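PDB 4HS5: iron-sulfur cluster assembly protein CyaY from Psychromonas ingrahamii, which probably takes part in iron-sulfur cluster assembly, perhaps as a regulator, and is expected to bind ferrous and ferric iron as other members of the frataxin family do. Local coordinates for residues 12-17 and 35-40; 45-50 and 91-96. All coordinates share one frame; numbering follows the deposited sequence.

Contact 1: residues 12-17 and 35-40; sequences QLYQKI and SLLTLE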
ATOM      1  N   GLN A  12       2.132   2.871  10.514  1.00  8.97           N
ATOM      2  CA  GLN A  12       3.473   3.097   9.998  1.00  8.97           C
ATOM      3  C   GLN A  12       3.498   2.898   8.486  1.00  8.22           C
ATOM      4  O   GLN A  12       4.104   3.680   7.762  1.00  7.82           O
ATOM      5  CB  GLN A  12       4.487   2.183  10.695  1.00  7.19           C
ATOM      6  CG  GLN A  12       4.797   2.631  12.132  1.00  9.02           C
ATOM      7  CD  GLN A  12       5.803   1.748  12.821  1.00 10.05           C
ATOM      8  OE1 GLN A  12       6.129   0.661  12.344  1.00 12.22           O
ATOM      9  NE2 GLN A  12       6.296   2.203  13.972  1.00  7.75           N
ATOM     10  N   LEU A  13       2.827   1.856   8.010  1.00  6.15           N
ATOM     11  CA  LEU A  13       2.750   1.618   6.574  1.00  7.99           C
ATOM     12  C   LEU A  13       2.064   2.752   5.832  1.00  6.94           C
ATOM     13  O   LEU A  13       2.573   3.236   4.820  1.00  5.15           O
ATOM     14  CB  LEU A  13       2.021   0.309   6.298  1.00  5.53           C
ATOM     15  CG  LEU A  13       1.855  -0.074   4.825  1.00  6.57           C
ATOM     16  CD1 LEU A  13       3.188  -0.209   4.113  1.00  8.41           C
ATOM     17  CD2 LEU A  13       1.026  -1.371   4.725  1.00  7.89           C
ATOM     18  N   TYR A  14       0.908   3.178   6.324  1.00  5.89           N
ATOM     19  CA  TYR A  14       0.157   4.217   5.643  1.00  4.92           C
ATOM     20  C   TYR A  14       0.955   5.507   5.619  1.00  4.49           C
ATOM     21  O   TYR A  14       1.054   6.157   4.585  1.00  6.29           O
ATOM     22  CB  TYR A  14      -1.188   4.467   6.326  1.00  6.35           C
ATOM     23  CG  TYR A  14      -2.288   3.522   5.930  1.00  6.31           C
ATOM     24  CD1 TYR A  14      -2.009   2.253   5.449  1.00  7.74           C
ATOM     25  CD2 TYR A  14      -3.620   3.915   6.022  1.00  6.17           C
ATOM     26  CE1 TYR A  14      -3.030   1.388   5.087  1.00  7.90           C
ATOM     27  CE2 TYR A  14      -4.644   3.059   5.660  1.00  7.07           C
ATOM     28  CZ  TYR A  14      -4.342   1.807   5.184  1.00  7.80           C
ATOM     29  OH  TYR A  14      -5.354   0.951   4.811  1.00 10.65           O
ATOM     30  N   GLN A  15       1.556   5.871   6.740  1.00  5.54           N
ATOM     31  CA  GLN A  15       2.364   7.086   6.748  1.00  7.62           C
ATOM     32  C   GLN A  15       3.613   6.970   5.869  1.00  7.66           C
ATOM     33  O   GLN A  15       4.018   7.961   5.259  1.00  6.56           O
ATOM     34  CB  GLN A  15       2.740   7.496   8.171  1.00 11.50           C
ATOM     35  CG  GLN A  15       1.550   7.933   8.996  1.00 12.39           C
ATOM     36  CD  GLN A  15       1.945   8.789  10.178  1.00 15.33           C
ATOM     37  OE1 GLN A  15       2.891   8.474  10.899  1.00 17.20           O
ATOM     38  NE2 GLN A  15       1.217   9.880  10.385  1.00 13.10           N
ATOM     39  N   LYS A  16       4.216   5.783   5.799  1.00  5.26           N
ATOM     40  CA  LYS A  16       5.361   5.541   4.905  1.00  6.11           C
ATOM     41  C   LYS A  16       4.934   5.748   3.454  1.00  7.38           C
ATOM     42  O   LYS A  16       5.639   6.373   2.664  1.00  8.05           O
ATOM     43  CB  LYS A  16       5.904   4.124   5.102  1.00  7.54           C
ATOM     44  CG  LYS A  16       7.152   3.779   4.294  1.00 12.98           C
ATOM     45  CD  LYS A  16       7.655   2.398   4.715  1.00 21.68           C
ATOM     46  CE  LYS A  16       9.027   2.078   4.135  1.00 33.93           C
ATOM     47  NZ  LYS A  16      10.154   2.530   5.002  1.00 32.91           N
ATOM     48  N   ILE A  17       3.755   5.254   3.103  1.00  5.67           N
ATOM     49  CA  ILE A  17       3.274   5.414   1.739  1.00  8.17           C
ATOM     50  C   ILE A  17       3.097   6.896   1.436  1.00  7.00           C
ATOM     51  O   ILE A  17       3.552   7.378   0.391  1.00  7.55           O
ATOM     52  CB  ILE A  17       1.967   4.644   1.512  1.00  5.42           C
ATOM     53  CG1 ILE A  17       2.229   3.137   1.545  1.00  7.37           C
ATOM     54  CG2 ILE A  17       1.342   5.041   0.181  1.00  6.43           C
ATOM     55  CD1 ILE A  17       0.948   2.318   1.675  1.00  6.85           C
ATOM     56  N   SER A  35     -10.498   3.166   7.210  1.00 14.27           N
ATOM     57  CA  SER A  35      -9.388   2.241   7.047  0.60 14.22           C
ATOM     58  C   SER A  35      -8.857   2.227   5.618  1.00 11.55           C
ATOM     59  O   SER A  35      -7.852   1.569   5.339  1.00 11.09           O
ATOM     60  CB  SER A  35      -9.832   0.831   7.424  0.60 16.77           C
ATOM     61  OG  SER A  35     -10.199   0.766   8.786  0.60 14.99           O
ATOM     62  N   LEU A  36      -9.557   2.922   4.720  1.00 12.69           N
ATOM     63  CA  LEU A  36      -9.205   2.949   3.301  1.00  8.85           C
ATOM     64  C   LEU A  36      -8.174   4.029   2.997  1.00 13.33           C
ATOM     65  O   LEU A  36      -8.305   5.171   3.442  1.00 17.79           O
ATOM     66  CB  LEU A  36     -10.449   3.211   2.448  1.00 10.32           C
ATOM     67  CG  LEU A  36     -11.532   2.137   2.349  1.00 17.38           C
ATOM     68  CD1 LEU A  36     -12.723   2.639   1.531  1.00 17.82           C
ATOM     69  CD2 LEU A  36     -10.978   0.861   1.750  1.00 21.91           C
ATOM     70  N   LEU A  37      -7.141   3.669   2.244  1.00  8.08           N
ATOM     71  CA  LEU A  37      -6.222   4.651   1.698  1.00  8.31           C
ATOM     72  C   LEU A  37      -6.290   4.530   0.188  1.00  7.70           C
ATOM     73  O   LEU A  37      -5.916   3.501  -0.372  1.00  7.60           O
ATOM     74  CB  LEU A  37      -4.798   4.406   2.212  1.00  7.50           C
ATOM     75  CG  LEU A  37      -3.666   5.263   1.631  1.00  8.05           C
ATOM     76  CD1 LEU A  37      -3.887   6.736   1.971  1.00 11.32           C
ATOM     77  CD2 LEU A  37      -2.306   4.802   2.119  1.00 11.49           C
ATOM     78  N   THR A  38      -6.792   5.571  -0.470  1.00  6.67           N
ATOM     79  CA  THR A  38      -6.948   5.558  -1.913  1.00  7.49           C
ATOM     80  C   THR A  38      -5.885   6.409  -2.573  1.00  8.27           C
ATOM     81  O   THR A  38      -5.665   7.554  -2.187  1.00 11.04           O
ATOM     82  CB  THR A  38      -8.335   6.062  -2.309  1.00  8.39           C
ATOM     83  OG1 THR A  38      -9.323   5.183  -1.754  1.00 11.32           O
ATOM     84  CG2 THR A  38      -8.490   6.090  -3.824  1.00 16.72           C
ATOM     85  N   LEU A  39      -5.210   5.828  -3.561  1.00  7.27           N
ATOM     86  CA  LEU A  39      -4.230   6.569  -4.338  1.00  6.26           C
ATOM     87  C   LEU A  39      -4.832   6.829  -5.707  1.00  8.67           C
ATOM     88  O   LEU A  39      -5.346   5.906  -6.339  1.00  9.49           O
ATOM     89  CB  LEU A  39      -2.954   5.745  -4.485  1.00  7.30           C
ATOM     90  CG  LEU A  39      -2.330   5.206  -3.198  1.00  6.65           C
ATOM     91  CD1 LEU A  39      -1.020   4.515  -3.486  1.00 10.10           C
ATOM     92  CD2 LEU A  39      -2.135   6.337  -2.205  1.00  9.78           C
ATOM     93  N   GLU A  40      -4.787   8.072  -6.168  1.00 11.64           N
ATOM     94  CA  GLU A  40      -5.260   8.369  -7.517  1.00 11.27           C
ATOM     95  C   GLU A  40      -4.175   9.008  -8.370  1.00 11.74           C
ATOM     96  O   GLU A  40      -3.414   9.861  -7.912  1.00 12.40           O
ATOM     97  CB  GLU A  40      -6.517   9.242  -7.507  1.00 16.94           C
ATOM     98  CG  GLU A  40      -7.024   9.565  -8.918  1.00 20.52           C
ATOM     99  CD  GLU A  40      -8.457  10.064  -8.945  1.00 34.70           C
ATOM    100  OE1 GLU A  40      -9.106  10.088  -7.876  1.00 32.12           O
ATOM    101  OE2 GLU A  40      -8.935  10.416 -10.048  1.00 34.18           O
TER
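The phenol hydroxyl of Tyr14 donates a short hydrogen bond to the backbone carbonyl of Ser35, with OH and O only 2.6 Å apart. The oxygen is met almost end-on, at a C=O...donor angle of 161°, and it lies in the plane of the ring, beyond its edge. The bond therefore ties the helix to the residue just ahead of strand 36-41 and limits the swing of the ring. One face of that ring rests on Leu37: CB stands 4.0 Å from the ring centroid in a CH-pi contact, displaced toward the rim, and its closest carbon is CE2, 3.7 Å away. Tyr14 reaches this place because CG is turned beside the backbone N, opposite the carbonyl carbon (chi1 -83°), which carries the ring off the helix flank toward the start of the strand. Leu37 extends the other way, and its CD2 passes under the root of the ring to meet CD1 of Ile17 at 4.1 Å. Farther along, Ile17 CG2 makes a looser apolar contact with CD1 of Leu39, 4.4 Å apart. A phenylalanine in place of Tyr14 could still cover Leu37, but the Ser35 carbonyl would probably lose its donor and the ring would be held less firmly. The axes of segments 12-17 and 36-40 run nearly parallel, 18° apart and 10.7 Å from each other at closest approach, as expected where a helix packs on one face of the alpha-beta sandwich of frataxins. Around this core, Arg51 makes a cation-pi contact with Tyr14, whose side chain also touches Ile49 of strand 46-52 and Gln32 of strand 28-33, while Ile17 reaches Phe85 of helix 85-97 and Leu39 packs against Val28 and Tyr30.

Contact 2: residues 45-50 and 91-96; sequences TKLIIN and AAIFKQ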
ATOM      1  N   THR A  45      -6.998   6.607 -12.878  1.00 14.34           N
ATOM      2  CA  THR A  45      -6.969   5.264 -12.294  1.00 14.41           C
ATOM      3  C   THR A  45      -6.611   5.360 -10.811  1.00 13.67           C
ATOM      4  O   THR A  45      -6.125   6.390 -10.336  1.00 14.36           O
ATOM      5  CB  THR A  45      -6.007   4.295 -13.023  1.00 12.39           C
ATOM      6  OG1 THR A  45      -4.649   4.729 -12.882  1.00 16.91           O
ATOM      7  CG2 THR A  45      -6.364   4.210 -14.508  1.00 18.48           C
ATOM      8  N   LYS A  46      -6.859   4.283 -10.079  1.00 12.41           N
ATOM      9  CA  LYS A  46      -6.653   4.296  -8.636  1.00 13.30           C
ATOM     10  C   LYS A  46      -6.031   3.006  -8.129  1.00  8.72           C
ATOM     11  O   LYS A  46      -6.031   1.982  -8.805  1.00  9.65           O
ATOM     12  CB  LYS A  46      -7.990   4.491  -7.914  1.00 15.12           C
ATOM     13  CG  LYS A  46      -8.732   5.769  -8.232  1.00 21.53           C
ATOM     14  CD  LYS A  46     -10.088   5.747  -7.550  1.00 30.44           C
ATOM     15  CE  LYS A  46     -10.897   6.996  -7.856  1.00 41.43           C
ATOM     16  NZ  LYS A  46     -12.195   7.000  -7.101  1.00 46.89           N
ATOM     17  N   LEU A  47      -5.494   3.070  -6.912  1.00  7.92           N
ATOM     18  CA  LEU A  47      -5.143   1.878  -6.147  1.00  7.21           C
ATOM     19  C   LEU A  47      -5.850   2.032  -4.816  1.00  7.40           C
ATOM     20  O   LEU A  47      -5.896   3.122  -4.262  1.00  8.96           O
ATOM     21  CB  LEU A  47      -3.633   1.790  -5.915  1.00  6.14           C
ATOM     22  CG  LEU A  47      -2.766   1.593  -7.162  1.00 10.60           C
ATOM     23  CD1 LEU A  47      -1.286   1.634  -6.850  1.00 12.17           C
ATOM     24  CD2 LEU A  47      -3.125   0.286  -7.825  1.00 10.15           C
ATOM     25  N   ILE A  48      -6.413   0.948  -4.298  1.00  5.41           N
ATOM     26  CA  ILE A  48      -7.155   1.033  -3.054  1.00  8.43           C
ATOM     27  C   ILE A  48      -6.479   0.156  -2.025  1.00  5.71           C
ATOM     28  O   ILE A  48      -6.306  -1.040  -2.237  1.00  5.42           O
ATOM     29  CB  ILE A  48      -8.601   0.558  -3.214  1.00  9.56           C
ATOM     30  CG1 ILE A  48      -9.294   1.331  -4.333  1.00 12.36           C
ATOM     31  CG2 ILE A  48      -9.359   0.753  -1.899  1.00 11.42           C
ATOM     32  CD1 ILE A  48     -10.590   0.688  -4.786  1.00 14.74           C
ATOM     33  N   ILE A  49      -6.098   0.754  -0.902  1.00  6.12           N
ATOM     34  CA  ILE A  49      -5.445   0.033   0.183  1.00  5.21           C
ATOM     35  C   ILE A  49      -6.414  -0.017   1.359  1.00  6.98           C
ATOM     36  O   ILE A  49      -7.111   0.952   1.647  1.00  7.16           O
ATOM     37  CB  ILE A  49      -4.123   0.711   0.568  1.00  5.87           C
ATOM     38  CG1 ILE A  49      -3.161   0.632  -0.606  1.00  9.04           C
ATOM     39  CG2 ILE A  49      -3.502   0.055   1.797  1.00  7.35           C
ATOM     40  CD1 ILE A  49      -2.071   1.653  -0.557  1.00 10.62           C
ATOM     41  N   ASN A  50      -6.494  -1.167   2.005  1.00  7.51           N
ATOM     42  CA  ASN A  50      -7.424  -1.346   3.103  1.00 10.14           C
ATOM     43  C   ASN A  50      -6.743  -2.083   4.241  1.00 10.68           C
ATOM     44  O   ASN A  50      -5.749  -2.775   4.036  1.00 12.36           O
ATOM     45  CB  ASN A  50      -8.643  -2.119   2.611  1.00  9.29           C
ATOM     46  CG  ASN A  50      -9.859  -1.895   3.472  1.00 11.95           C
ATOM     47  OD1 ASN A  50      -9.754  -1.479   4.628  1.00 15.64           O
ATOM     48  ND2 ASN A  50     -11.031  -2.193   2.920  1.00 13.97           N
ATOM     49  N   ALA A  91       5.759  -1.052  -8.349  1.00  8.02           N
ATOM     50  CA  ALA A  91       5.575  -1.642  -9.680  1.00  9.91           C
ATOM     51  C   ALA A  91       4.181  -1.313 -10.189  1.00 18.16           C
ATOM     52  O   ALA A  91       4.010  -0.977 -11.362  1.00 16.22           O
ATOM     53  CB  ALA A  91       5.798  -3.136  -9.640  1.00 11.34           C
ATOM     54  N   ALA A  92       3.186  -1.391  -9.308  1.00 11.22           N
ATOM     55  CA  ALA A  92       1.812  -1.086  -9.710  1.00 13.75           C
ATOM     56  C   ALA A  92       1.640   0.370 -10.119  1.00 17.22           C
ATOM     57  O   ALA A  92       0.989   0.663 -11.124  1.00 19.03           O
ATOM     58  CB  ALA A  92       0.831  -1.450  -8.599  1.00 14.91           C
ATOM     59  N   ILE A  93       2.211   1.283  -9.339  1.00 12.11           N
ATOM     60  CA  ILE A  93       2.162   2.704  -9.650  1.00 10.06           C
ATOM     61  C   ILE A  93       2.800   2.943 -11.022  1.00 15.72           C
ATOM     62  O   ILE A  93       2.287   3.718 -11.832  1.00 18.15           O
ATOM     63  CB  ILE A  93       2.854   3.555  -8.553  1.00 12.83           C
ATOM     64  CG1 ILE A  93       2.040   3.522  -7.249  1.00 10.75           C
ATOM     65  CG2 ILE A  93       3.068   4.994  -9.019  1.00 14.86           C
ATOM     66  CD1 ILE A  93       2.626   4.355  -6.115  1.00 11.94           C
ATOM     67  N   PHE A  94       3.900   2.248 -11.302  1.00 13.43           N
ATOM     68  CA  PHE A  94       4.545   2.408 -12.599  1.00 20.91           C
ATOM     69  C   PHE A  94       3.738   1.744 -13.713  1.00 15.97           C
ATOM     70  O   PHE A  94       3.648   2.269 -14.825  1.00 22.31           O
ATOM     71  CB  PHE A  94       5.971   1.850 -12.596  1.00 15.64           C
ATOM     72  CG  PHE A  94       6.699   2.101 -13.883  1.00 13.93           C
ATOM     73  CD1 PHE A  94       7.237   3.346 -14.146  1.00 13.64           C
ATOM     74  CD2 PHE A  94       6.805   1.106 -14.841  1.00 16.53           C
ATOM     75  CE1 PHE A  94       7.899   3.600 -15.346  1.00 17.46           C
ATOM     76  CE2 PHE A  94       7.451   1.348 -16.046  1.00 25.67           C
ATOM     77  CZ  PHE A  94       7.998   2.597 -16.298  1.00 19.35           C
ATOM     78  N   LYS A  95       3.177   0.575 -13.430  1.00 16.24           N
ATOM     79  CA  LYS A  95       2.487  -0.215 -14.444  1.00 19.37           C
ATOM     80  C   LYS A  95       1.143   0.391 -14.825  1.00 18.70           C
ATOM     81  O   LYS A  95       0.686   0.218 -15.957  1.00 26.80           O
ATOM     82  CB  LYS A  95       2.356  -1.667 -13.973  1.00 22.91           C
ATOM     83  CG  LYS A  95       1.153  -2.449 -14.461  1.00 32.71           C
ATOM     84  CD  LYS A  95       1.080  -3.782 -13.704  1.00 32.97           C
ATOM     85  CE  LYS A  95       1.044  -3.566 -12.184  1.00 37.54           C
ATOM     86  NZ  LYS A  95      -0.341  -3.512 -11.621  1.00 30.33           N
ATOM     87  N   GLN A  96       0.530   1.137 -13.909  1.00 23.78           N
ATOM     88  CA  GLN A  96      -0.745   1.800 -14.190  1.00 23.74           C
ATOM     89  C   GLN A  96      -0.583   3.220 -14.697  1.00 22.80           C
ATOM     90  O   GLN A  96      -1.480   3.745 -15.363  1.00 24.54           O
ATOM     91  CB  GLN A  96      -1.619   1.856 -12.937  1.00 24.77           C
ATOM     92  CG  GLN A  96      -2.188   0.528 -12.529  1.00 24.16           C
ATOM     93  CD  GLN A  96      -3.260   0.660 -11.470  1.00 21.27           C
ATOM     94  OE1 GLN A  96      -3.770   1.755 -11.200  1.00 25.52           O
ATOM     95  NE2 GLN A  96      -3.623  -0.467 -10.873  1.00 16.70           N
TER
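Leu47 projects from strand 46-52 toward helix 85-97, the C-terminal of the two helices that pack on the antiparallel sheet in the frataxin fold. From CB, chi1 of -66° sets CG beside the backbone N, and the side chain forks there between two parts of the helix. CD1 enters the apolar side, lying 3.8 Å from CG1 of Ile93 and 4.1 Å from CB of Ala92; the small alanine probably lets the branch come close to the helix surface. CD2 turns instead to the side-chain amide of Gln96, whose carbon CD is 3.7 Å away. Leu47 and Ile93 cross at about a right angle, whereas Gln96 stretches out beyond its CG over the beginning of the strand. Segments 46-50 and 91-96 run roughly antiparallel, with 157° between their directions. Neighbouring side chains complete the apolar setting: Phe41 touches both Leu47 and Ile93, and Leu60 packs on Leu47. At the end of the contact the Asn43 side chain joins the two segments, as its OD1 is hydrogen-bonded to Thr45 OG1 and its ND2 to the backbone oxygen of Gln96.

How the contacts relate
Contacts 1 and 2 lie about 11 Å apart, centre to centre, and meet through their strands, which follow one another in the chain and are antiparallel neighbours in the sheet. Two probable backbone hydrogen bonds join them: Leu37 N to Ile49 O at 2.8 Å and Leu39 N to Leu47 O at 2.9 Å. The side chain of Ile49 also touches Ile17 of helix 3-24. Next to Ile49, at the same end of the paired strands, Tyr14 OH lies 3.4 Å from the backbone carbon C of Asn50. Together 12-17/35-40 and 45-50/91-96 thus bring both helices onto adjacent strands of one sheet, with Ile17, Leu37, Leu39, Leu47 and Ile49 all buried.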